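Local coordinates for protein putative antibiotic biosynthesis monooxygenase (Bordetella bronchiseptica, PDB 3GZ7) that has no established reaction but probably acts as a monooxygenase of the antibiotic biosynthesis type, working as a dimeric alpha-beta barrel, at residues A[52-57]-A[71-76]; A[29-34]-A[65-70]. All coordinates share one frame; numbering follows the deposited sequence.

Contact 1 (A[52-57]-A[71-76])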
ATOM      1  N   ARG A  52      14.831   4.906 -15.146  1.00 18.28           N
ATOM      2  CA  ARG A  52      13.982   5.688 -16.061  1.00 17.63           C
ATOM      3  C   ARG A  52      12.532   5.842 -15.562  1.00 17.50           C
ATOM      4  O   ARG A  52      11.866   4.830 -15.308  1.00 13.78           O
ATOM      5  CB  ARG A  52      13.963   4.991 -17.402  1.00 19.61           C
ATOM      6  CG  ARG A  52      13.071   5.637 -18.461  1.00 23.15           C
ATOM      7  CD  ARG A  52      13.267   4.921 -19.769  1.00 19.13           C
ATOM      8  NE  ARG A  52      12.386   5.458 -20.774  1.00 31.80           N
ATOM      9  CZ  ARG A  52      12.428   5.126 -22.053  1.00 33.22           C
ATOM     10  NH1 ARG A  52      13.319   4.243 -22.493  1.00 32.73           N
ATOM     11  NH2 ARG A  52      11.565   5.690 -22.889  1.00 38.33           N
ATOM     12  N   GLY A  53      12.078   7.092 -15.379  1.00 15.43           N
ATOM     13  CA  GLY A  53      10.735   7.392 -14.923  1.00 16.27           C
ATOM     14  C   GLY A  53      10.366   7.121 -13.473  1.00 15.91           C
ATOM     15  O   GLY A  53       9.179   7.141 -13.139  1.00 15.98           O
ATOM     16  N   CYS A  54      11.366   6.825 -12.645  1.00 16.97           N
ATOM     17  CA  CYS A  54      11.202   6.644 -11.226  1.00 18.02           C
ATOM     18  C   CYS A  54      11.287   7.990 -10.501  1.00 20.12           C
ATOM     19  O   CYS A  54      12.277   8.708 -10.667  1.00 16.79           O
ATOM     20  CB  CYS A  54      12.302   5.719 -10.653  1.00 21.54           C
ATOM     21  SG  CYS A  54      11.980   5.184  -8.961  1.00 20.77           S
ATOM     22  N   HIS A  55      10.253   8.289  -9.700  1.00 19.11           N
ATOM     23  CA  HIS A  55      10.174   9.478  -8.853  1.00 19.79           C
ATOM     24  C   HIS A  55       9.980   9.184  -7.377  1.00 19.07           C
ATOM     25  O   HIS A  55       9.418  10.004  -6.682  1.00 20.01           O
ATOM     26  CB  HIS A  55       9.028  10.367  -9.334  1.00 20.58           C
ATOM     27  CG  HIS A  55       9.175  10.756 -10.772  1.00 24.90           C
ATOM     28  ND1 HIS A  55       9.897  11.859 -11.170  1.00 23.42           N
ATOM     29  CD2 HIS A  55       8.767  10.142 -11.907  1.00 24.33           C
ATOM     30  CE1 HIS A  55       9.912  11.919 -12.489  1.00 25.67           C
ATOM     31  NE2 HIS A  55       9.242  10.882 -12.963  1.00 20.04           N
ATOM     32  N   GLY A  56      10.454   8.039  -6.878  1.00 18.02           N
ATOM     33  CA  GLY A  56      10.423   7.776  -5.432  1.00 18.17           C
ATOM     34  C   GLY A  56      10.330   6.297  -5.074  1.00 19.61           C
ATOM     35  O   GLY A  56       9.732   5.530  -5.840  1.00 19.10           O
ATOM     36  N   VAL A  57      10.949   5.944  -3.932  1.00 18.02           N
ATOM     37  CA  VAL A  57      11.009   4.619  -3.337  1.00 17.73           C
ATOM     38  C   VAL A  57      10.846   4.695  -1.798  1.00 18.82           C
ATOM     39  O   VAL A  57      11.609   5.386  -1.099  1.00 21.61           O
ATOM     40  CB  VAL A  57      12.363   3.965  -3.648  1.00 22.84           C
ATOM     41  CG1 VAL A  57      12.418   2.509  -3.129  1.00 17.68           C
ATOM     42  CG2 VAL A  57      12.591   3.990  -5.127  1.00 27.32           C
ATOM     43  N   LEU A  71       7.290  -2.538  -0.435  1.00 12.76           N
ATOM     44  CA  LEU A  71       8.017  -1.506  -1.194  1.00 13.79           C
ATOM     45  C   LEU A  71       7.019  -0.772  -2.067  1.00 12.54           C
ATOM     46  O   LEU A  71       6.298  -1.428  -2.810  1.00 10.00           O
ATOM     47  CB  LEU A  71       9.126  -2.101  -2.045  1.00  9.00           C
ATOM     48  CG  LEU A  71      10.246  -1.189  -2.563  1.00 15.58           C
ATOM     49  CD1 LEU A  71      11.253  -0.832  -1.416  1.00  2.46           C
ATOM     50  CD2 LEU A  71      10.970  -1.862  -3.740  1.00  9.81           C
ATOM     51  N   VAL A  72       7.002   0.568  -1.974  1.00 11.25           N
ATOM     52  CA  VAL A  72       6.151   1.425  -2.823  1.00 13.80           C
ATOM     53  C   VAL A  72       7.068   2.282  -3.677  1.00 14.77           C
ATOM     54  O   VAL A  72       7.892   3.027  -3.142  1.00 16.07           O
ATOM     55  CB  VAL A  72       5.173   2.282  -1.958  1.00 13.19           C
ATOM     56  CG1 VAL A  72       4.251   3.174  -2.824  1.00 17.27           C
ATOM     57  CG2 VAL A  72       4.376   1.340  -1.051  1.00  9.14           C
ATOM     58  N   VAL A  73       6.983   2.095  -5.007  1.00 16.22           N
ATOM     59  CA  VAL A  73       7.857   2.762  -5.975  1.00 14.65           C
ATOM     60  C   VAL A  73       7.001   3.594  -6.904  1.00 14.39           C
ATOM     61  O   VAL A  73       6.023   3.096  -7.441  1.00 15.79           O
ATOM     62  CB  VAL A  73       8.706   1.759  -6.794  1.00 13.43           C
ATOM     63  CG1 VAL A  73       9.683   2.489  -7.665  1.00 10.15           C
ATOM     64  CG2 VAL A  73       9.445   0.805  -5.866  1.00 10.64           C
ATOM     65  N   ASP A  74       7.364   4.870  -7.072  1.00 15.23           N
ATOM     66  CA  ASP A  74       6.643   5.786  -7.970  1.00 15.53           C
ATOM     67  C   ASP A  74       7.250   5.726  -9.351  1.00 14.51           C
ATOM     68  O   ASP A  74       8.430   5.960  -9.502  1.00 13.60           O
ATOM     69  CB  ASP A  74       6.658   7.212  -7.420  1.00 17.47           C
ATOM     70  CG  ASP A  74       6.113   7.271  -5.996  1.00 17.69           C
ATOM     71  OD1 ASP A  74       4.921   7.031  -5.766  1.00 25.68           O
ATOM     72  OD2 ASP A  74       6.917   7.471  -5.080  1.00 36.39           O
ATOM     73  N   TRP A  75       6.407   5.357 -10.327  1.00 15.61           N
ATOM     74  CA  TRP A  75       6.720   5.267 -11.745  1.00  9.89           C
ATOM     75  C   TRP A  75       5.802   6.156 -12.565  1.00 11.35           C
ATOM     76  O   TRP A  75       4.626   6.312 -12.271  1.00 10.63           O
ATOM     77  CB  TRP A  75       6.591   3.807 -12.226  1.00  8.74           C
ATOM     78  CG  TRP A  75       7.512   2.801 -11.524  1.00 11.80           C
ATOM     79  CD1 TRP A  75       7.158   1.878 -10.547  1.00  6.61           C
ATOM     80  CD2 TRP A  75       8.916   2.614 -11.756  1.00  9.55           C
ATOM     81  NE1 TRP A  75       8.254   1.133 -10.199  1.00 13.40           N
ATOM     82  CE2 TRP A  75       9.351   1.586 -10.890  1.00 12.97           C
ATOM     83  CE3 TRP A  75       9.857   3.240 -12.590  1.00 19.90           C
ATOM     84  CZ2 TRP A  75      10.673   1.154 -10.856  1.00 12.07           C
ATOM     85  CZ3 TRP A  75      11.167   2.828 -12.541  1.00 11.05           C
ATOM     86  CH2 TRP A  75      11.572   1.795 -11.667  1.00 12.08           C
ATOM     87  N   GLU A  76       6.341   6.726 -13.633  1.00 15.95           N
ATOM     88  CA  GLU A  76       5.513   7.490 -14.577  1.00 16.27           C
ATOM     89  C   GLU A  76       4.525   6.610 -15.318  1.00 17.68           C
ATOM     90  O   GLU A  76       3.377   6.997 -15.507  1.00 18.52           O
ATOM     91  CB  GLU A  76       6.385   8.260 -15.582  1.00 15.85           C
ATOM     92  CG  GLU A  76       7.067   9.500 -14.986  1.00 17.69           C
ATOM     93  CD  GLU A  76       8.195  10.076 -15.906  1.00 17.67           C
ATOM     94  OE1 GLU A  76       8.178   9.804 -17.122  1.00 15.33           O
ATOM     95  OE2 GLU A  76       9.068  10.829 -15.395  1.00 21.07           O
TER

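Contact 2 (A[29-34]-A[65-70])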
ATOM      1  N   VAL A  29      10.146 -11.538   4.285  1.00 14.90           N
ATOM      2  CA  VAL A  29      11.550 -11.702   4.567  1.00 16.58           C
ATOM      3  C   VAL A  29      11.712 -12.981   5.405  1.00 18.59           C
ATOM      4  O   VAL A  29      10.903 -13.273   6.270  1.00 13.70           O
ATOM      5  CB  VAL A  29      12.102 -10.469   5.317  1.00 18.43           C
ATOM      6  CG1 VAL A  29      13.353 -10.772   6.023  1.00 16.15           C
ATOM      7  CG2 VAL A  29      12.338  -9.311   4.355  1.00 14.96           C
ATOM      8  N   GLN A  30      12.762 -13.737   5.114  1.00 22.51           N
ATOM      9  CA  GLN A  30      13.170 -14.887   5.914  1.00 25.25           C
ATOM     10  C   GLN A  30      13.399 -14.489   7.394  1.00 26.68           C
ATOM     11  O   GLN A  30      13.995 -13.430   7.683  1.00 23.41           O
ATOM     12  CB  GLN A  30      14.452 -15.476   5.353  1.00 20.98           C
ATOM     13  CG  GLN A  30      14.308 -16.209   4.087  1.00 24.73           C
ATOM     14  CD  GLN A  30      15.621 -16.839   3.645  1.00 30.95           C
ATOM     15  OE1 GLN A  30      16.311 -17.457   4.448  1.00 38.65           O
ATOM     16  NE2 GLN A  30      15.963 -16.694   2.362  1.00 37.60           N
ATOM     17  N   PRO A  31      12.954 -15.357   8.329  1.00 29.66           N
ATOM     18  CA  PRO A  31      13.050 -15.076   9.761  1.00 29.01           C
ATOM     19  C   PRO A  31      14.456 -14.674  10.141  1.00 28.91           C
ATOM     20  O   PRO A  31      15.399 -15.365   9.764  1.00 28.98           O
ATOM     21  CB  PRO A  31      12.716 -16.434  10.401  1.00 32.14           C
ATOM     22  CG  PRO A  31      11.862 -17.153   9.377  1.00 31.90           C
ATOM     23  CD  PRO A  31      12.349 -16.682   8.054  1.00 28.80           C
ATOM     24  N   GLY A  32      14.604 -13.571  10.874  1.00 29.87           N
ATOM     25  CA  GLY A  32      15.919 -13.088  11.231  1.00 30.00           C
ATOM     26  C   GLY A  32      16.655 -12.222  10.214  1.00 30.37           C
ATOM     27  O   GLY A  32      17.721 -11.714  10.530  1.00 32.16           O
ATOM     28  N   ARG A  33      16.115 -12.019   9.010  1.00 30.14           N
ATOM     29  CA  ARG A  33      16.853 -11.276   7.947  1.00 30.55           C
ATOM     30  C   ARG A  33      16.381  -9.818   7.739  1.00 28.99           C
ATOM     31  O   ARG A  33      16.735  -9.154   6.769  1.00 25.54           O
ATOM     32  CB  ARG A  33      16.831 -12.081   6.639  1.00 30.26           C
ATOM     33  CG  ARG A  33      17.234 -13.533   6.880  1.00 38.36           C
ATOM     34  CD  ARG A  33      18.314 -14.055   5.970  1.00 49.28           C
ATOM     35  NE  ARG A  33      19.515 -13.223   6.017  1.00 56.55           N
ATOM     36  CZ  ARG A  33      20.470 -13.218   5.088  1.00 60.70           C
ATOM     37  NH1 ARG A  33      20.394 -14.015   4.019  1.00 64.27           N
ATOM     38  NH2 ARG A  33      21.512 -12.407   5.225  1.00 56.57           N
ATOM     39  N   GLU A  34      15.612  -9.321   8.698  1.00 27.20           N
ATOM     40  CA  GLU A  34      14.907  -8.078   8.545  1.00 27.20           C
ATOM     41  C   GLU A  34      15.877  -6.913   8.502  1.00 26.13           C
ATOM     42  O   GLU A  34      15.759  -6.059   7.641  1.00 25.19           O
ATOM     43  CB  GLU A  34      13.885  -7.905   9.679  1.00 26.40           C
ATOM     44  CG  GLU A  34      12.717  -8.825   9.637  1.00 26.98           C
ATOM     45  CD  GLU A  34      12.798 -10.024  10.578  1.00 32.77           C
ATOM     46  OE1 GLU A  34      13.899 -10.554  10.829  1.00 28.21           O
ATOM     47  OE2 GLU A  34      11.720 -10.446  11.042  1.00 35.00           O
ATOM     48  N   ALA A  65       2.643  -8.522  11.112  1.00 19.97           N
ATOM     49  CA  ALA A  65       3.502  -9.557  10.561  1.00 19.86           C
ATOM     50  C   ALA A  65       4.855  -8.890  10.282  1.00 19.82           C
ATOM     51  O   ALA A  65       5.141  -8.478   9.155  1.00 21.59           O
ATOM     52  CB  ALA A  65       2.875 -10.120   9.291  1.00 17.13           C
ATOM     53  N   PRO A  66       5.684  -8.754  11.324  1.00 20.29           N
ATOM     54  CA  PRO A  66       6.944  -8.027  11.186  1.00 20.67           C
ATOM     55  C   PRO A  66       7.985  -8.550  10.181  1.00 17.07           C
ATOM     56  O   PRO A  66       8.864  -7.781   9.778  1.00 14.03           O
ATOM     57  CB  PRO A  66       7.501  -7.990  12.632  1.00 23.08           C
ATOM     58  CG  PRO A  66       6.332  -8.234  13.487  1.00 21.68           C
ATOM     59  CD  PRO A  66       5.462  -9.183  12.717  1.00 18.62           C
ATOM     60  N   GLN A  67       7.878  -9.794   9.731  1.00 17.86           N
ATOM     61  CA  GLN A  67       8.677 -10.226   8.594  1.00 17.04           C
ATOM     62  C   GLN A  67       8.112  -9.709   7.246  1.00 16.92           C
ATOM     63  O   GLN A  67       8.755  -9.927   6.255  1.00 13.31           O
ATOM     64  CB  GLN A  67       8.790 -11.729   8.527  1.00 17.82           C
ATOM     65  CG  GLN A  67       9.533 -12.406   9.647  1.00 22.55           C
ATOM     66  CD  GLN A  67       9.219 -13.889   9.680  1.00 23.48           C
ATOM     67  OE1 GLN A  67       9.160 -14.556   8.639  1.00 31.18           O
ATOM     68  NE2 GLN A  67       9.012 -14.413  10.866  1.00 26.42           N
ATOM     69  N   ARG A  68       6.935  -9.034   7.212  1.00 13.15           N
ATOM     70  CA  ARG A  68       6.375  -8.561   5.964  1.00 13.62           C
ATOM     71  C   ARG A  68       6.559  -7.047   5.827  1.00 16.87           C
ATOM     72  O   ARG A  68       6.355  -6.278   6.798  1.00 15.65           O
ATOM     73  CB  ARG A  68       4.886  -8.908   5.824  1.00 10.85           C
ATOM     74  CG  ARG A  68       4.574 -10.353   5.936  1.00 17.65           C
ATOM     75  CD  ARG A  68       3.102 -10.687   5.620  1.00 23.63           C
ATOM     76  NE  ARG A  68       3.066 -11.999   4.980  1.00 35.45           N
ATOM     77  CZ  ARG A  68       3.325 -12.222   3.680  1.00 37.44           C
ATOM     78  NH1 ARG A  68       3.551 -11.227   2.837  1.00 30.53           N
ATOM     79  NH2 ARG A  68       3.321 -13.461   3.211  1.00 42.79           N
ATOM     80  N   TYR A  69       6.913  -6.663   4.594  1.00 16.89           N
ATOM     81  CA  TYR A  69       7.221  -5.327   4.194  1.00 15.84           C
ATOM     82  C   TYR A  69       6.504  -5.047   2.863  1.00 17.39           C
ATOM     83  O   TYR A  69       6.100  -5.983   2.138  1.00 13.82           O
ATOM     84  CB  TYR A  69       8.730  -5.149   3.979  1.00 16.28           C
ATOM     85  CG  TYR A  69       9.621  -5.227   5.213  1.00 16.30           C
ATOM     86  CD1 TYR A  69      10.048  -6.454   5.743  1.00 18.97           C
ATOM     87  CD2 TYR A  69      10.094  -4.065   5.810  1.00 12.64           C
ATOM     88  CE1 TYR A  69      10.892  -6.500   6.865  1.00 15.75           C
ATOM     89  CE2 TYR A  69      10.914  -4.101   6.905  1.00 16.81           C
ATOM     90  CZ  TYR A  69      11.329  -5.309   7.426  1.00 18.43           C
ATOM     91  OH  TYR A  69      12.170  -5.269   8.514  1.00 17.42           O
ATOM     92  N   THR A  70       6.342  -3.753   2.559  1.00 15.74           N
ATOM     93  CA  THR A  70       5.779  -3.296   1.307  1.00 15.45           C
ATOM     94  C   THR A  70       6.735  -2.250   0.732  1.00 16.27           C
ATOM     95  O   THR A  70       6.955  -1.189   1.348  1.00 16.51           O
ATOM     96  CB  THR A  70       4.424  -2.628   1.492  1.00 17.78           C
ATOM     97  OG1 THR A  70       3.581  -3.456   2.274  1.00 17.87           O
ATOM     98  CG2 THR A  70       3.745  -2.323   0.170  1.00 12.08           C
TER

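Contact 1 (A[52-57]-A[71-76])
Cys54 lays its sulfur over one face of the Trp75 indole: SG stands 4.4 Å from the centroid of the six-membered ring and only 13° off its normal, a sulfur-aromatic contact. A first torsion of -169° turns SG away from the backbone N, to where it also meets Val73 CG1. The Cys54 CB meets the rim of the ring at Trp75 CZ3, 3.6 Å away, and the carbonyl O of Arg52 lies in plane at the same edge. His81 stacks on the indole, and Trp75 NE1 is hydrogen-bonded to Glu23 OE1.

On the same face of the sheet the packing is aliphatic. Val57 CG2 packs against Val73 CG1 at 4.1 Å, and Val57 CG1 reaches Leu71 CD1 at 3.9 Å; Phe48 of helix 34-49 lies against all three.

Strands 54-62 and 68-75 form an antiparallel hairpin of the ferredoxin-like fold, and here it carries a beta bulge, His55 and Gly56 together facing Asp74. His55 N donates to Asp74 O (3.0 Å), while Asp74 N donates to Gly56 O (2.7 Å). Beyond the bulge, Glu76 N bonds to Gly53 O at 2.9 Å, in the carbonyl plane.

Among the polar side chains, Glu76 OE2 comes to the edge of the His55 ring at NE2, with carboxylate and imidazole nearly coplanar; the modelled bond is too short for its length to be trusted. Asp74 OD1 is hydrogen-bonded to Gln22 NE2.

Contact 2 (A[29-34]-A[65-70])
Glu34 meets the Tyr69 ring at its edge, with CG near the ring plane and CB 3.4 Å from OH; the two side chains run roughly at right angles, and the carboxylate is turned 67° from the ring plane. Val29 CG2 lies beside the CD1-CE1 bond, 3.9 Å from Tyr69 CD1. Outside the two segments, Phe37 makes an edge-to-face contact with the phenol, and the hydroxyl is hydrogen-bonded to the carboxylate of Glu38, so both the ring and its polar end are held from the start of helix 34-49.

Two beta turns meet here, at one end of the ferredoxin-like domain. A type II turn from Gln30 to Arg33 carries the chain from strand 21-28 into helix 34-49, with Arg33 as the N-cap residue. A type I turn from Ala65 to Arg68 leads into strand 68-75, beside strand 21-28 in the sheet. Each is closed by its own backbone bond, Arg33 N to Gln30 O and Arg68 N to Ala65 O.

Gln67 fits between the first turn and the helix start. Its aliphatic carbons touch both: CG packs 3.3 Å from Glu34 OE2, and CB lies 3.5 Å from Val29 O. Glu34 reaches this point because its chain bends at the second torsion (chi2 100°), which turns the carboxylate toward Gln67 so that OE2 meets CG; Arg61 is a long, weak ionic partner for it. Pro31 borders the far end of Gln67.

The residue just ahead of the type II turn is tied to the type I turn by one backbone hydrogen bond, Val29 N to Gln67 O, 2.9 Å long and nearly straight, with 170° at the hydrogen.

How the contacts relate
Contacts 1 and 2 share strand 68-75 and follow each other along it: residues 65-70 belong to contact 2, and 71-76 take over directly at Leu71. Their centres are about 22 Å apart, on opposite sides of the chain's centre, with no touch between them beyond that junction. Contact 1 pairs the strand with its neighbour 54-62 on one side, whereas contact 2 joins its beginning to the loop leaving strand 21-28, its neighbour on the other. At the contact 1 side of the join, the Leu71 side chain lies about 3 Å from a bound citrate, probably from the crystallisation liquor, which may mark a pocket. Thr70, the residue before Leu71, is hydrogen-bonded through OG1 to Glu111 of the second subunit.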